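Local structure of GTPase-activating protein GYP1 (Saccharomyces cerevisiae, 1FKM) at residues A[43-46]-A[51-54]. The protein stimulates GTP hydrolysis by Ypt/Rab GTPases such as Ypt1 and Ypt7, supplying arginine and glutamine fingers in trans through its TBC domain. Sequence-based numbering, arbitrary orientation.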
ATOM      1  N   TRP A  43       7.525  -9.570   0.024  1.00 17.77           N
ATOM      2  CA  TRP A  43       6.362  -8.857  -0.491  1.00 18.00           C
ATOM      3  C   TRP A  43       6.018  -9.347  -1.903  1.00 17.93           C
ATOM      4  O   TRP A  43       4.848  -9.527  -2.240  1.00 18.54           O
ATOM      5  CB  TRP A  43       6.624  -7.350  -0.522  1.00 18.70           C
ATOM      6  CG  TRP A  43       6.343  -6.652   0.772  1.00 19.07           C
ATOM      7  CD1 TRP A  43       6.412  -7.186   2.038  1.00 19.15           C
ATOM      8  CD2 TRP A  43       6.006  -5.268   0.938  1.00 19.58           C
ATOM      9  NE1 TRP A  43       6.140  -6.210   2.977  1.00 21.50           N
ATOM     10  CE2 TRP A  43       5.889  -5.027   2.329  1.00 19.94           C
ATOM     11  CE3 TRP A  43       5.794  -4.207   0.045  1.00 18.43           C
ATOM     12  CZ2 TRP A  43       5.571  -3.771   2.846  1.00 19.23           C
ATOM     13  CZ3 TRP A  43       5.476  -2.949   0.564  1.00 18.97           C
ATOM     14  CH2 TRP A  43       5.368  -2.746   1.948  1.00 19.26           C
ATOM     15  N   LYS A  44       7.035  -9.557  -2.730  1.00 15.84           N
ATOM     16  CA  LYS A  44       6.798 -10.024  -4.096  1.00 16.23           C
ATOM     17  C   LYS A  44       6.215 -11.434  -4.103  1.00 17.52           C
ATOM     18  O   LYS A  44       5.377 -11.760  -4.946  1.00 17.72           O
ATOM     19  CB  LYS A  44       8.090  -9.967  -4.906  1.00 14.68           C
ATOM     20  CG  LYS A  44       8.609  -8.540  -5.091  1.00 15.79           C
ATOM     21  CD  LYS A  44       9.943  -8.505  -5.823  1.00 18.39           C
ATOM     22  CE  LYS A  44      10.554  -7.100  -5.780  1.00 21.35           C
ATOM     23  NZ  LYS A  44      11.916  -7.061  -6.386  1.00 24.13           N
ATOM     24  N   LEU A  45       6.639 -12.264  -3.155  1.00 19.36           N
ATOM     25  CA  LEU A  45       6.115 -13.626  -3.066  1.00 20.14           C
ATOM     26  C   LEU A  45       4.670 -13.620  -2.563  1.00 20.29           C
ATOM     27  O   LEU A  45       3.808 -14.295  -3.119  1.00 20.49           O
ATOM     28  CB  LEU A  45       6.975 -14.480  -2.124  1.00 21.56           C
ATOM     29  CG  LEU A  45       8.360 -14.919  -2.618  1.00 22.87           C
ATOM     30  CD1 LEU A  45       9.178 -15.458  -1.449  1.00 20.80           C
ATOM     31  CD2 LEU A  45       8.196 -15.982  -3.708  1.00 23.24           C
ATOM     32  N   LEU A  46       4.398 -12.839  -1.521  1.00 18.44           N
ATOM     33  CA  LEU A  46       3.053 -12.797  -0.954  1.00 20.21           C
ATOM     34  C   LEU A  46       1.987 -12.209  -1.870  1.00 21.31           C
ATOM     35  O   LEU A  46       0.837 -12.648  -1.849  1.00 22.14           O
ATOM     36  CB  LEU A  46       3.061 -12.028   0.371  1.00 20.65           C
ATOM     37  CG  LEU A  46       3.853 -12.678   1.510  1.00 21.23           C
ATOM     38  CD1 LEU A  46       3.893 -11.737   2.717  1.00 24.17           C
ATOM     39  CD2 LEU A  46       3.212 -14.016   1.880  1.00 24.24           C
ATOM     40  N   PRO A  51       7.403 -16.064  -8.427  1.00 25.16           N
ATOM     41  CA  PRO A  51       6.951 -17.451  -8.269  1.00 25.18           C
ATOM     42  C   PRO A  51       7.625 -18.141  -7.083  1.00 24.42           C
ATOM     43  O   PRO A  51       8.790 -17.885  -6.791  1.00 22.68           O
ATOM     44  CB  PRO A  51       7.307 -18.092  -9.616  1.00 30.32           C
ATOM     45  CG  PRO A  51       8.463 -17.274 -10.104  1.00 32.16           C
ATOM     46  CD  PRO A  51       8.071 -15.864  -9.727  1.00 29.08           C
ATOM     47  N   VAL A  52       6.890 -19.007  -6.391  1.00 24.03           N
ATOM     48  CA  VAL A  52       7.457 -19.709  -5.243  1.00 24.56           C
ATOM     49  C   VAL A  52       8.512 -20.738  -5.652  1.00 25.74           C
ATOM     50  O   VAL A  52       9.373 -21.096  -4.852  1.00 26.58           O
ATOM     51  CB  VAL A  52       6.361 -20.396  -4.400  1.00 28.33           C
ATOM     52  CG1 VAL A  52       5.485 -19.331  -3.747  1.00 29.01           C
ATOM     53  CG2 VAL A  52       5.520 -21.330  -5.275  1.00 29.24           C
ATOM     54  N   ASN A  53       8.445 -21.215  -6.893  1.00 24.47           N
ATOM     55  CA  ASN A  53       9.439 -22.167  -7.387  1.00 24.92           C
ATOM     56  C   ASN A  53      10.650 -21.328  -7.784  1.00 24.24           C
ATOM     57  O   ASN A  53      10.629 -20.658  -8.815  1.00 24.48           O
ATOM     58  CB  ASN A  53       8.914 -22.912  -8.613  1.00 27.89           C
ATOM     59  CG  ASN A  53       9.864 -24.002  -9.084  1.00 29.13           C
ATOM     60  OD1 ASN A  53      11.079 -23.897  -8.914  1.00 30.26           O
ATOM     61  ND2 ASN A  53       9.311 -25.048  -9.693  1.00 29.59           N
ATOM     62  N   THR A  54      11.697 -21.363  -6.967  1.00 28.59           N
ATOM     63  CA  THR A  54      12.901 -20.572  -7.220  1.00 30.13           C
ATOM     64  C   THR A  54      13.532 -20.785  -8.592  1.00 32.81           C
ATOM     65  O   THR A  54      14.127 -19.864  -9.154  1.00 31.93           O
ATOM     66  CB  THR A  54      13.974 -20.826  -6.135  1.00 34.09           C
ATOM     67  OG1 THR A  54      14.344 -22.210  -6.132  1.00 35.04           O
ATOM     68  CG2 THR A  54      13.436 -20.450  -4.763  1.00 33.76           C
TER
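Leu45 meets Pro51 and Val52 through one branch of its side chain. Leu45 CB stays back on the helix, 5.3 Å from Val52 CG1, the nearer of the two valine methyls. With CG anti to the leucine's own carbonyl carbon (chi1 -73°), the end of the side chain comes nearer the loop. Leu45 CG lies 5.1 Å from Pro51 O. At the fork the methyls part: Leu45 CD1, anti to CA (chi2 167°), runs on and remains 5.9 Å from Pro51 O, whereas CD2 turns toward the loop. Leu45 CD2 lies over the face of the Pro51-Val52 peptide, 3.7 Å from Pro51 O and 4.0 Å from Pro51 C, and also meets Val52 CA. The methyl thus rests on a carbonyl whose oxygen accepts a hydrogen bond from Gln57 NE2, with a looser apolar contact of 4.3 Å between Leu45 CD2 and Val52 CG1. The contact joins the end of helix 39-46 to the following loop in the TBC domain, away from both catalytic fingers; a backbone hydrogen bond links Lys44 with Leu50. Leu45 further touches Leu26 of helix 23-30 and, in loops, Ile21 and Leu50, so its side chain lies between that helix and the loop leading to helix 57-74.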